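Cyclopenase asqI (Emericella nidulans, PDB 5YY3) catalyses the zinc-dependent conversion of 4'-methoxycyclopenin into 4'-methoxyviridicatin, releasing methyl isocyanate, in aspoquinolone mycotoxin biosynthesis. Local coordinates at residues 225-230 with 498-503; 245-250 with 393-398; 513-516 with 522-525; 611-616 with 624-629. All coordinates share one frame; numbering follows the deposited sequence.

Contact 1: 225-230 with 498-503; sequences YETESL and EDLMND
T227 makes the first touch with L500, its OG1 lying 3.9 Å from L500 CD1 where the two side chains cross. This is plain packing: the T227 hydroxyl is bonded to A223 O, one turn back along the same helix, so its polar end is already engaged and the oxygen meets the leucine only as a neighbour. The two segments are 268 residues apart in sequence. Residues 225-230 sit on helix 210-231, which also carries the zinc ligand H218, whereas L500 lies in the loop of the hairpin formed by strands 487-497 and 508-517 of the Ig-like domain. The pair therefore joins the helical, hemocyanin-type zinc domain to the β-domain. One turn further along the helix, L230 meets L500 end to end. Its CD2 faces the whole fork of that residue, 3.6 Å from CG and 3.7 Å from each of L500 CD1 and CD2. L500 has CG anti to the carbonyl carbon (chi1 -51°) and an extended chi2, which carries the fork out toward the helix. Behind it a type I turn runs to D503, closed by D503 N to L500 O at 2.9 Å. F267 and F246 of the second subunit pack on L230 and L500, respectively.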
loop_
_atom_site.group_PDB
_atom_site.type_symbol
_atom_site.label_atom_id
_atom_site.label_comp_id
_atom_site.label_asym_id
_atom_site.label_seq_id
_atom_site.Cartn_x
_atom_site.Cartn_y
_atom_site.Cartn_z
ATOM N N TYR A 225 -15.145 -14.699 -9.239
ATOM C CA TYR A 225 -14.116 -14.434 -8.241
ATOM C C TYR A 225 -12.938 -13.646 -8.810
ATOM O O TYR A 225 -12.416 -12.719 -8.175
ATOM C CB TYR A 225 -13.589 -15.734 -7.663
ATOM C CG TYR A 225 -12.620 -15.546 -6.502
ATOM C CD1 TYR A 225 -13.035 -14.931 -5.324
ATOM C CD2 TYR A 225 -11.297 -15.991 -6.584
ATOM C CE1 TYR A 225 -12.165 -14.776 -4.245
ATOM C CE2 TYR A 225 -10.412 -15.841 -5.503
ATOM C CZ TYR A 225 -10.861 -15.222 -4.340
ATOM O OH TYR A 225 -10.031 -15.060 -3.247
ATOM N N GLU A 226 -12.513 -14.029 -10.005
ATOM C CA GLU A 226 -11.376 -13.380 -10.624
ATOM C C GLU A 226 -11.761 -11.978 -11.050
ATOM O O GLU A 226 -10.988 -11.042 -10.880
ATOM C CB GLU A 226 -10.871 -14.197 -11.808
ATOM C CG GLU A 226 -10.030 -15.386 -11.372
ATOM C CD GLU A 226 -9.037 -15.811 -12.435
ATOM O OE1 GLU A 226 -9.465 -16.143 -13.561
ATOM O OE2 GLU A 226 -7.822 -15.816 -12.150
ATOM N N THR A 227 -12.965 -11.831 -11.597
ATOM C CA THR A 227 -13.451 -10.512 -11.985
ATOM C C THR A 227 -13.569 -9.612 -10.751
ATOM O O THR A 227 -13.253 -8.421 -10.807
ATOM C CB THR A 227 -14.803 -10.616 -12.710
ATOM O OG1 THR A 227 -14.620 -11.353 -13.932
ATOM C CG2 THR A 227 -15.373 -9.238 -13.022
ATOM N N GLU A 228 -14.020 -10.181 -9.638
ATOM C CA GLU A 228 -14.155 -9.424 -8.395
ATOM C C GLU A 228 -12.775 -8.971 -7.936
ATOM O O GLU A 228 -12.599 -7.846 -7.446
ATOM C CB GLU A 228 -14.824 -10.263 -7.307
ATOM C CG GLU A 228 -15.288 -9.457 -6.104
ATOM C CD GLU A 228 -16.638 -8.790 -6.330
ATOM O OE1 GLU A 228 -17.166 -8.858 -7.466
ATOM O OE2 GLU A 228 -17.180 -8.204 -5.360
ATOM N N SER A 229 -11.798 -9.858 -8.093
ATOM C CA SER A 229 -10.402 -9.524 -7.852
ATOM C C SER A 229 -9.922 -8.299 -8.661
ATOM O O SER A 229 -9.284 -7.405 -8.121
ATOM C CB SER A 229 -9.523 -10.731 -8.165
ATOM O OG SER A 229 -8.300 -10.646 -7.449
ATOM N N LEU A 230 -10.236 -8.262 -9.951
ATOM C CA LEU A 230 -9.804 -7.172 -10.806
ATOM C C LEU A 230 -10.395 -5.831 -10.385
ATOM O O LEU A 230 -9.794 -4.778 -10.611
ATOM C CB LEU A 230 -10.185 -7.461 -12.255
ATOM C CG LEU A 230 -9.042 -7.837 -13.189
ATOM C CD1 LEU A 230 -8.115 -8.793 -12.494
ATOM C CD2 LEU A 230 -9.602 -8.457 -14.455
ATOM N N GLU A 498 -14.093 -5.604 -19.271
ATOM C CA GLU A 498 -13.567 -5.254 -20.592
ATOM C C GLU A 498 -12.163 -5.830 -20.875
ATOM O O GLU A 498 -11.861 -6.190 -22.009
ATOM C CB GLU A 498 -13.549 -3.736 -20.764
ATOM C CG GLU A 498 -13.308 -3.291 -22.218
ATOM C CD GLU A 498 -13.499 -1.783 -22.434
ATOM O OE1 GLU A 498 -14.528 -1.236 -21.983
ATOM O OE2 GLU A 498 -12.623 -1.144 -23.060
ATOM N N ASP A 499 -11.309 -5.914 -19.857
ATOM C CA ASP A 499 -9.953 -6.445 -20.046
ATOM C C ASP A 499 -9.944 -7.943 -20.339
ATOM O O ASP A 499 -9.079 -8.434 -21.071
ATOM C CB ASP A 499 -9.079 -6.171 -18.811
ATOM C CG ASP A 499 -8.754 -4.701 -18.646
ATOM O OD1 ASP A 499 -8.591 -4.022 -19.682
ATOM O OD2 ASP A 499 -8.663 -4.224 -17.487
ATOM N N LEU A 500 -10.896 -8.670 -19.758
ATOM C CA LEU A 500 -10.927 -10.127 -19.906
ATOM C C LEU A 500 -11.785 -10.592 -21.081
ATOM O O LEU A 500 -11.890 -11.781 -21.349
ATOM C CB LEU A 500 -11.449 -10.778 -18.623
ATOM C CG LEU A 500 -10.800 -10.388 -17.301
ATOM C CD1 LEU A 500 -11.461 -11.119 -16.147
ATOM C CD2 LEU A 500 -9.320 -10.689 -17.354
ATOM N N MET A 501 -12.392 -9.637 -21.776
ATOM C CA MET A 501 -13.425 -9.900 -22.782
ATOM C C MET A 501 -13.078 -10.925 -23.872
ATOM O O MET A 501 -13.973 -11.608 -24.370
ATOM C CB MET A 501 -13.807 -8.548 -23.403
ATOM C CG MET A 501 -14.503 -8.563 -24.716
ATOM S SD MET A 501 -14.619 -6.881 -25.352
ATOM C CE MET A 501 -13.035 -6.277 -24.867
ATOM N N ASN A 502 -11.803 -11.068 -24.235
ATOM C CA ASN A 502 -11.445 -12.043 -25.280
ATOM C C ASN A 502 -11.154 -13.461 -24.777
ATOM O O ASN A 502 -10.714 -14.319 -25.537
ATOM C CB ASN A 502 -10.240 -11.555 -26.075
ATOM C CG ASN A 502 -10.588 -10.427 -26.998
ATOM O OD1 ASN A 502 -11.719 -10.336 -27.503
ATOM N ND2 ASN A 502 -9.628 -9.550 -27.230
ATOM N N ASP A 503 -11.371 -13.688 -23.493
ATOM C CA ASP A 503 -11.285 -15.020 -22.932
ATOM C C ASP A 503 -12.694 -15.558 -22.765
ATOM O O ASP A 503 -13.483 -14.992 -21.999
ATOM C CB ASP A 503 -10.550 -14.989 -21.591
ATOM C CG ASP A 503 -10.586 -16.312 -20.872
ATOM O OD1 ASP A 503 -10.637 -17.362 -21.553
ATOM O OD2 ASP A 503 -10.549 -16.305 -19.619
#

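Contact 2: 245-250 with 393-398; sequences DFLENG and FWRWYK
R395 reaches from its helix to residues 245-248 and grips D245 and F246 through two N-H groups. NH2 gives a salt bridge to D245 OD2, at 2.6 Å and nearly straight (N-H...O 166°), with the oxygen in the guanidinium plane. The carboxylate stands almost upright to the guanidinium, the planes 83° apart, and OD2 is met from above its own plane. The other carboxylate oxygen, D245 OD1, takes F246 N at 2.6 Å, which limits rotation of the group. R395 NH1 turns to the next residue and donates to F246 O, at 3.0 Å and more bent (135°). Because both acceptors lie at the guanidinium edge, they fix its tilt; NE is used as well, donating to R238 O. CD, placed by chi1 and an extended chi2, lies 4.0 Å from L247 CD2, the two side chains running past each other in opposite directions; beyond it the bend at chi3 turns the guanidinium toward D245 and F246. R238 also bridges to D245 OD2 and E248 OE2, so D245 and E248 together probably offset the charges of R395 and R238. The contact holds the loop between helices 210-231 and 288-304 against helix 391-410, and the R395 side chain is about 12 Å from that of the zinc ligand H218. L247 also packs on M366 of helix 355-367, while W394 touches M221 of helix 210-231.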
loop_
_atom_site.group_PDB
_atom_site.type_symbol
_atom_site.label_atom_id
_atom_site.label_comp_id
_atom_site.label_asym_id
_atom_site.label_seq_id
_atom_site.Cartn_x
_atom_site.Cartn_y
_atom_site.Cartn_z
ATOM N N ASP A 245 3.001 -26.918 -5.021
ATOM C CA ASP A 245 3.004 -25.471 -4.883
ATOM C C ASP A 245 2.851 -25.046 -3.424
ATOM O O ASP A 245 2.469 -25.838 -2.548
ATOM C CB ASP A 245 1.893 -24.851 -5.730
ATOM C CG ASP A 245 2.179 -23.413 -6.117
ATOM O OD1 ASP A 245 3.180 -22.851 -5.608
ATOM O OD2 ASP A 245 1.395 -22.846 -6.920
ATOM N N PHE A 246 3.162 -23.779 -3.177
ATOM C CA PHE A 246 2.984 -23.204 -1.869
ATOM C C PHE A 246 1.708 -22.381 -1.830
ATOM O O PHE A 246 1.299 -21.817 -2.831
ATOM C CB PHE A 246 4.181 -22.332 -1.503
ATOM C CG PHE A 246 5.462 -23.100 -1.294
ATOM C CD1 PHE A 246 5.749 -23.676 -0.065
ATOM C CD2 PHE A 246 6.402 -23.193 -2.304
ATOM C CE1 PHE A 246 6.940 -24.373 0.145
ATOM C CE2 PHE A 246 7.604 -23.876 -2.102
ATOM C CZ PHE A 246 7.869 -24.468 -0.876
ATOM N N LEU A 247 1.077 -22.336 -0.669
ATOM C CA LEU A 247 0.047 -21.359 -0.380
ATOM C C LEU A 247 0.690 -20.237 0.439
ATOM O O LEU A 247 0.756 -20.317 1.660
ATOM C CB LEU A 247 -1.099 -22.010 0.389
ATOM C CG LEU A 247 -1.985 -22.986 -0.389
ATOM C CD1 LEU A 247 -2.672 -23.921 0.561
ATOM C CD2 LEU A 247 -3.015 -22.210 -1.192
ATOM N N GLU A 248 1.167 -19.186 -0.212
ATOM C CA GLU A 248 2.057 -18.270 0.490
ATOM C C GLU A 248 1.391 -17.316 1.493
ATOM O O GLU A 248 2.094 -16.692 2.292
ATOM C CB GLU A 248 2.864 -17.454 -0.526
ATOM C CG GLU A 248 2.037 -16.585 -1.435
ATOM C CD GLU A 248 1.980 -17.134 -2.850
ATOM O OE1 GLU A 248 1.650 -18.331 -3.003
ATOM O OE2 GLU A 248 2.258 -16.372 -3.811
ATOM N N ASN A 249 0.065 -17.205 1.481
ATOM C CA ASN A 249 -0.585 -16.254 2.380
ATOM C C ASN A 249 -1.195 -16.832 3.653
ATOM O O ASN A 249 -1.385 -16.109 4.648
ATOM C CB ASN A 249 -1.656 -15.488 1.623
ATOM C CG ASN A 249 -1.056 -14.508 0.662
ATOM O OD1 ASN A 249 -0.089 -13.827 0.994
ATOM N ND2 ASN A 249 -1.575 -14.472 -0.554
ATOM N N GLY A 250 -1.519 -18.117 3.648
ATOM C CA GLY A 250 -2.048 -18.701 4.867
ATOM C C GLY A 250 -3.463 -18.214 5.114
ATOM O O GLY A 250 -3.894 -17.212 4.561
ATOM N N PHE A 393 -9.128 -23.176 -1.992
ATOM C CA PHE A 393 -10.084 -23.888 -2.829
ATOM C C PHE A 393 -10.342 -23.152 -4.138
ATOM O O PHE A 393 -10.689 -23.769 -5.145
ATOM C CB PHE A 393 -11.387 -24.139 -2.077
ATOM C CG PHE A 393 -11.248 -25.171 -0.983
ATOM C CD1 PHE A 393 -11.071 -24.790 0.342
ATOM C CD2 PHE A 393 -11.207 -26.516 -1.290
ATOM C CE1 PHE A 393 -10.925 -25.737 1.341
ATOM C CE2 PHE A 393 -11.044 -27.476 -0.290
ATOM C CZ PHE A 393 -10.909 -27.087 1.019
ATOM N N TRP A 394 -10.153 -21.835 -4.134
ATOM C CA TRP A 394 -10.331 -21.066 -5.356
ATOM C C TRP A 394 -9.189 -21.397 -6.277
ATOM O O TRP A 394 -9.359 -21.409 -7.495
ATOM C CB TRP A 394 -10.436 -19.556 -5.060
ATOM C CG TRP A 394 -11.764 -19.269 -4.443
ATOM C CD1 TRP A 394 -12.053 -19.206 -3.115
ATOM C CD2 TRP A 394 -13.013 -19.116 -5.135
ATOM N NE1 TRP A 394 -13.399 -18.978 -2.931
ATOM C CE2 TRP A 394 -14.010 -18.919 -4.160
ATOM C CE3 TRP A 394 -13.380 -19.103 -6.487
ATOM C CZ2 TRP A 394 -15.348 -18.717 -4.493
ATOM C CZ3 TRP A 394 -14.701 -18.898 -6.815
ATOM C CH2 TRP A 394 -15.673 -18.700 -5.821
ATOM N N ARG A 395 -8.035 -21.734 -5.705
ATOM C CA ARG A 395 -6.910 -22.141 -6.541
ATOM C C ARG A 395 -7.183 -23.538 -7.125
ATOM O O ARG A 395 -6.829 -23.818 -8.272
ATOM C CB ARG A 395 -5.591 -22.098 -5.754
ATOM C CG ARG A 395 -5.257 -20.692 -5.202
ATOM C CD ARG A 395 -3.770 -20.558 -4.799
ATOM N NE ARG A 395 -2.964 -21.151 -5.851
ATOM C CZ ARG A 395 -1.683 -21.466 -5.736
ATOM N NH1 ARG A 395 -1.030 -21.210 -4.600
ATOM N NH2 ARG A 395 -1.062 -22.037 -6.770
ATOM N N TRP A 396 -7.845 -24.399 -6.355
ATOM C CA TRP A 396 -8.266 -25.683 -6.900
ATOM C C TRP A 396 -9.385 -25.506 -7.947
ATOM O O TRP A 396 -9.322 -26.109 -9.027
ATOM C CB TRP A 396 -8.718 -26.634 -5.782
ATOM C CG TRP A 396 -9.059 -28.019 -6.295
ATOM C CD1 TRP A 396 -10.305 -28.542 -6.456
ATOM C CD2 TRP A 396 -8.137 -29.036 -6.723
ATOM N NE1 TRP A 396 -10.221 -29.822 -6.955
ATOM C CE2 TRP A 396 -8.896 -30.151 -7.129
ATOM C CE3 TRP A 396 -6.742 -29.109 -6.820
ATOM C CZ2 TRP A 396 -8.320 -31.328 -7.610
ATOM C CZ3 TRP A 396 -6.165 -30.277 -7.292
ATOM C CH2 TRP A 396 -6.954 -31.375 -7.679
ATOM N N TYR A 397 -10.399 -24.690 -7.648
ATOM C CA TYR A 397 -11.470 -24.444 -8.629
ATOM C C TYR A 397 -10.896 -23.927 -9.952
ATOM O O TYR A 397 -11.360 -24.314 -11.023
ATOM C CB TYR A 397 -12.504 -23.445 -8.111
ATOM C CG TYR A 397 -13.210 -23.804 -6.810
ATOM C CD1 TYR A 397 -13.337 -25.127 -6.384
ATOM C CD2 TYR A 397 -13.744 -22.803 -6.005
ATOM C CE1 TYR A 397 -13.996 -25.437 -5.182
ATOM C CE2 TYR A 397 -14.396 -23.101 -4.809
ATOM C CZ TYR A 397 -14.520 -24.418 -4.403
ATOM O OH TYR A 397 -15.165 -24.696 -3.217
ATOM N N LYS A 398 -9.877 -23.072 -9.900
ATOM C CA LYS A 398 -9.320 -22.589 -11.165
ATOM C C LYS A 398 -8.537 -23.704 -11.867
ATOM O O LYS A 398 -8.453 -23.716 -13.095
ATOM C CB LYS A 398 -8.433 -21.352 -10.982
ATOM C CG LYS A 398 -7.986 -20.776 -12.336
ATOM C CD LYS A 398 -7.473 -19.352 -12.240
ATOM C CE LYS A 398 -6.775 -18.927 -13.534
ATOM N NZ LYS A 398 -6.133 -17.566 -13.417
HETATM O O HOH W 1 -1.292 -18.989 -3.389
#

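Contact 3: 513-516 with 522-525; sequences ATVQ and AITK
The peptide carbonyl of T514 is the flat group that K525 meets: K525 CE lies 3.8 Å from its oxygen, a van der Waals approach by a methylene that comes in obliquely, neither over the face nor in the plane. No aromatic ring takes part in this contact, which is otherwise made by aliphatic branches. V515 points at strand 523-525 and gives one methyl to I523 and the other to K525. CG1, anti to the backbone N (chi1 174°), meets I523 CD1 tip to tip at 3.8 Å, and CG2, anti to the carbonyl carbon, rests on the stem of K525, 3.6 Å from CD and 3.9 Å from both CG and CE. The lysine and the valine slide past one another in opposite directions, so the methylene chain lies along the side of the valine. The bend at chi2 (84°), followed by an extended chi3, brings CE to the T514 carbonyl as well as to the valine. The pattern is that of a β-arch in the Ig-like domain. Strands 508-517 and 523-528 follow each other closely in the chain and run nearly antiparallel (160°), yet no hydrogen bond joins the two segments, whose axes are 9.5 Å apart. They belong to facing layers: A513 and V515 bond through the backbone to L491 and L489 of strand 487-497, and I523 and K525 to V473 and V471 of strand 461-475. Alternation along the strand sends V515 into the interval between the layers, while T514 points away and lies over T488 and T490 of strand 487-497.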
loop_
_atom_site.group_PDB
_atom_site.type_symbol
_atom_site.label_atom_id
_atom_site.label_comp_id
_atom_site.label_asym_id
_atom_site.label_seq_id
_atom_site.Cartn_x
_atom_site.Cartn_y
_atom_site.Cartn_z
ATOM N N ALA A 513 -33.426 -16.186 -21.327
ATOM C CA ALA A 513 -34.855 -15.904 -21.356
ATOM C C ALA A 513 -35.503 -16.208 -22.696
ATOM O O ALA A 513 -35.001 -15.831 -23.762
ATOM C CB ALA A 513 -35.109 -14.460 -20.978
ATOM N N THR A 514 -36.637 -16.887 -22.621
ATOM C CA THR A 514 -37.420 -17.214 -23.800
ATOM C C THR A 514 -38.176 -15.982 -24.291
ATOM O O THR A 514 -38.727 -15.217 -23.507
ATOM C CB THR A 514 -38.394 -18.366 -23.508
ATOM O OG1 THR A 514 -37.641 -19.572 -23.321
ATOM C CG2 THR A 514 -39.364 -18.565 -24.659
ATOM N N VAL A 515 -38.166 -15.766 -25.596
ATOM C CA VAL A 515 -38.990 -14.718 -26.163
ATOM C C VAL A 515 -39.900 -15.346 -27.202
ATOM O O VAL A 515 -39.480 -16.217 -27.955
ATOM C CB VAL A 515 -38.140 -13.604 -26.786
ATOM C CG1 VAL A 515 -39.016 -12.598 -27.499
ATOM C CG2 VAL A 515 -37.341 -12.917 -25.699
ATOM N N GLN A 516 -41.151 -14.915 -27.229
ATOM C CA GLN A 516 -42.079 -15.395 -28.234
ATOM C C GLN A 516 -42.544 -14.223 -29.096
ATOM O O GLN A 516 -43.088 -13.240 -28.583
ATOM C CB GLN A 516 -43.268 -16.094 -27.573
ATOM C CG GLN A 516 -44.109 -16.896 -28.538
ATOM C CD GLN A 516 -45.412 -17.379 -27.916
ATOM O OE1 GLN A 516 -45.547 -18.559 -27.581
ATOM N NE2 GLN A 516 -46.388 -16.466 -27.770
ATOM N N ALA A 522 -40.430 -4.980 -34.457
ATOM C CA ALA A 522 -39.472 -5.070 -33.368
ATOM C C ALA A 522 -40.157 -4.952 -32.006
ATOM O O ALA A 522 -41.003 -4.088 -31.782
ATOM C CB ALA A 522 -38.403 -3.993 -33.516
ATOM N N ILE A 523 -39.794 -5.832 -31.090
ATOM C CA ILE A 523 -40.208 -5.658 -29.707
ATOM C C ILE A 523 -39.001 -5.303 -28.852
ATOM O O ILE A 523 -37.861 -5.562 -29.242
ATOM C CB ILE A 523 -40.855 -6.918 -29.151
ATOM C CG1 ILE A 523 -39.862 -8.075 -29.259
ATOM C CG2 ILE A 523 -42.117 -7.236 -29.918
ATOM C CD1 ILE A 523 -39.666 -8.857 -27.947
ATOM N N THR A 524 -39.247 -4.715 -27.687
ATOM C CA THR A 524 -38.203 -4.591 -26.670
ATOM C C THR A 524 -38.474 -5.538 -25.494
ATOM O O THR A 524 -39.412 -5.332 -24.716
ATOM C CB THR A 524 -38.086 -3.149 -26.151
ATOM O OG1 THR A 524 -37.764 -2.288 -27.246
ATOM C CG2 THR A 524 -36.976 -3.037 -25.093
ATOM N N LYS A 525 -37.661 -6.579 -25.368
ATOM C CA LYS A 525 -37.797 -7.484 -24.224
ATOM C C LYS A 525 -37.124 -6.864 -23.016
ATOM O O LYS A 525 -35.988 -6.401 -23.118
ATOM C CB LYS A 525 -37.187 -8.854 -24.524
ATOM C CG LYS A 525 -37.310 -9.842 -23.370
ATOM C CD LYS A 525 -38.669 -10.525 -23.387
ATOM C CE LYS A 525 -38.791 -11.640 -22.362
ATOM N NZ LYS A 525 -39.526 -11.159 -21.161
#

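Contact 4: 611-616 with 624-629; sequences TQLTED and RTIISN
L613 and I626 join two short helical turns, 611-614 and 623-626, which lie in the connection between strands 571-580 and 636-644 of the Ig-like β-domain and are linked by the loop that follows residue 614. L613 and I626 reach toward each other tip to tip. The end methyl of the isoleucine, CD1, lies 3.5 Å from L613 CD2 and 3.8 Å from L613 CG. The same methyl also touches the root of Q612, 3.8 Å from CB, so a single carbon of I626 makes both contacts with the other helix. Q612 bends at chi2 (74°), and its amide turns to a different part of the fold: NE2 donates to D414 OD1 and OE1 accepts from I415 N. A type I turn runs from I626 to N629, closed by N629 N to I626 O at 3.1 Å. S628 OG reaches back to R624 O at 2.9 Å, nearly along the C=O axis. D616 binds the connecting loop, receiving A621 N at OD2 and bonding T618 OG1 through OD1. No hydrogen bond crosses between the two segments; their mutual hold is apolar and small, whereas polar bonds shape the 626-629 turn and tie Q612 and D616 to their surroundings.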
loop_
_atom_site.group_PDB
_atom_site.type_symbol
_atom_site.label_atom_id
_atom_site.label_comp_id
_atom_site.label_asym_id
_atom_site.label_seq_id
_atom_site.Cartn_x
_atom_site.Cartn_y
_atom_site.Cartn_z
ATOM N N THR A 611 -15.513 -21.632 -33.718
ATOM C CA THR A 611 -14.832 -22.115 -34.895
ATOM C C THR A 611 -14.440 -20.913 -35.775
ATOM O O THR A 611 -13.424 -20.945 -36.478
ATOM C CB THR A 611 -15.724 -23.124 -35.639
ATOM O OG1 THR A 611 -14.917 -23.915 -36.505
ATOM C CG2 THR A 611 -16.779 -22.420 -36.450
ATOM N N GLN A 612 -15.218 -19.836 -35.684
ATOM C CA GLN A 612 -14.912 -18.594 -36.393
ATOM C C GLN A 612 -13.556 -18.005 -35.974
ATOM O O GLN A 612 -12.925 -17.273 -36.738
ATOM C CB GLN A 612 -16.021 -17.561 -36.162
ATOM C CG GLN A 612 -17.320 -17.796 -36.971
ATOM C CD GLN A 612 -18.159 -18.960 -36.447
ATOM O OE1 GLN A 612 -18.058 -19.344 -35.280
ATOM N NE2 GLN A 612 -19.007 -19.510 -37.306
ATOM N N LEU A 613 -13.119 -18.330 -34.758
ATOM C CA LEU A 613 -11.826 -17.873 -34.255
ATOM C C LEU A 613 -10.722 -18.931 -34.400
ATOM O O LEU A 613 -9.610 -18.604 -34.817
ATOM C CB LEU A 613 -11.952 -17.451 -32.800
ATOM C CG LEU A 613 -12.914 -16.298 -32.516
ATOM C CD1 LEU A 613 -12.916 -15.979 -31.032
ATOM C CD2 LEU A 613 -12.507 -15.091 -33.315
ATOM N N THR A 614 -11.017 -20.194 -34.078
ATOM C CA THR A 614 -10.000 -21.239 -34.204
ATOM C C THR A 614 -9.572 -21.444 -35.656
ATOM O O THR A 614 -8.441 -21.873 -35.912
ATOM C CB THR A 614 -10.470 -22.588 -33.637
ATOM O OG1 THR A 614 -11.681 -22.982 -34.287
ATOM C CG2 THR A 614 -10.717 -22.478 -32.133
ATOM N N GLU A 615 -10.453 -21.120 -36.603
ATOM C CA GLU A 615 -10.131 -21.292 -38.019
ATOM C C GLU A 615 -9.762 -19.969 -38.703
ATOM O O GLU A 615 -9.450 -19.945 -39.891
ATOM C CB GLU A 615 -11.301 -21.970 -38.758
ATOM C CG GLU A 615 -11.555 -23.418 -38.305
ATOM C CD GLU A 615 -12.823 -24.032 -38.905
ATOM O OE1 GLU A 615 -13.559 -23.312 -39.631
ATOM O OE2 GLU A 615 -13.082 -25.232 -38.635
ATOM N N ASP A 616 -9.786 -18.872 -37.955
ATOM C CA ASP A 616 -9.346 -17.585 -38.494
ATOM C C ASP A 616 -7.939 -17.717 -39.060
ATOM O O ASP A 616 -7.050 -18.290 -38.422
ATOM C CB ASP A 616 -9.392 -16.497 -37.419
ATOM C CG ASP A 616 -8.897 -15.153 -37.927
ATOM O OD1 ASP A 616 -9.179 -14.793 -39.097
ATOM O OD2 ASP A 616 -8.201 -14.462 -37.153
ATOM N N ARG A 624 -14.157 -9.957 -29.486
ATOM C CA ARG A 624 -14.550 -8.563 -29.592
ATOM C C ARG A 624 -14.996 -8.182 -31.000
ATOM O O ARG A 624 -15.983 -7.463 -31.148
ATOM C CB ARG A 624 -13.416 -7.647 -29.163
ATOM C CG ARG A 624 -13.841 -6.195 -29.143
ATOM C CD ARG A 624 -12.659 -5.275 -29.361
ATOM N NE ARG A 624 -11.517 -5.640 -28.530
ATOM C CZ ARG A 624 -11.216 -5.043 -27.380
ATOM N NH1 ARG A 624 -11.989 -4.060 -26.911
ATOM N NH2 ARG A 624 -10.154 -5.441 -26.688
ATOM N N THR A 625 -14.288 -8.656 -32.027
ATOM C CA THR A 625 -14.647 -8.291 -33.400
ATOM C C THR A 625 -15.987 -8.919 -33.788
ATOM O O THR A 625 -16.843 -8.257 -34.383
ATOM C CB THR A 625 -13.577 -8.701 -34.434
ATOM O OG1 THR A 625 -13.258 -10.091 -34.282
ATOM C CG2 THR A 625 -12.309 -7.877 -34.267
ATOM N N ILE A 626 -16.176 -10.181 -33.418
ATOM C CA ILE A 626 -17.379 -10.918 -33.785
ATOM C C ILE A 626 -18.609 -10.318 -33.136
ATOM O O ILE A 626 -19.635 -10.134 -33.783
ATOM C CB ILE A 626 -17.257 -12.408 -33.399
ATOM C CG1 ILE A 626 -16.313 -13.118 -34.378
ATOM C CG2 ILE A 626 -18.625 -13.085 -33.369
ATOM C CD1 ILE A 626 -15.930 -14.507 -33.931
ATOM N N ILE A 627 -18.502 -9.974 -31.862
ATOM C CA ILE A 627 -19.676 -9.514 -31.161
ATOM C C ILE A 627 -19.911 -8.027 -31.437
ATOM O O ILE A 627 -20.876 -7.441 -30.948
ATOM C CB ILE A 627 -19.571 -9.788 -29.646
ATOM C CG1 ILE A 627 -18.532 -8.885 -28.973
ATOM C CG2 ILE A 627 -19.268 -11.264 -29.396
ATOM C CD1 ILE A 627 -18.575 -8.968 -27.481
ATOM N N SER A 628 -19.027 -7.429 -32.232
ATOM C CA SER A 628 -19.230 -6.061 -32.710
ATOM C C SER A 628 -19.647 -6.046 -34.180
ATOM O O SER A 628 -19.749 -4.990 -34.803
ATOM C CB SER A 628 -17.956 -5.237 -32.536
ATOM O OG SER A 628 -17.669 -5.069 -31.173
ATOM N N ASN A 629 -19.856 -7.223 -34.749
ATOM C CA ASN A 629 -20.166 -7.304 -36.167
ATOM C C ASN A 629 -21.650 -7.555 -36.395
ATOM O O ASN A 629 -22.081 -8.699 -36.602
ATOM C CB ASN A 629 -19.330 -8.389 -36.838
ATOM C CG ASN A 629 -19.261 -8.215 -38.344
ATOM O OD1 ASN A 629 -20.210 -7.739 -38.973
ATOM N ND2 ASN A 629 -18.133 -8.600 -38.931
#

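Contacts 1 and 2 are buried and contacts 3 and 4 only partly so, lying further from the chain's centre. Chemistry follows place only loosely: the charged grip of contact 2 ties loop to helix inside the zinc domain, whereas contact 1 joins that domain to the Ig-like one by van der Waals packing, without a hydrogen bond across its segments. Contacts 3 and 4 are largely aliphatic and short-range, the first across strand layers and the second between helical turns. Contacts 1 and 2 meet through the E226–K398 salt bridge and through Y225 on W394; contact 1 meets contact 4 through N502 and R624. Contact 3 touches none of the others, and unlike them it has no second-subunit neighbour.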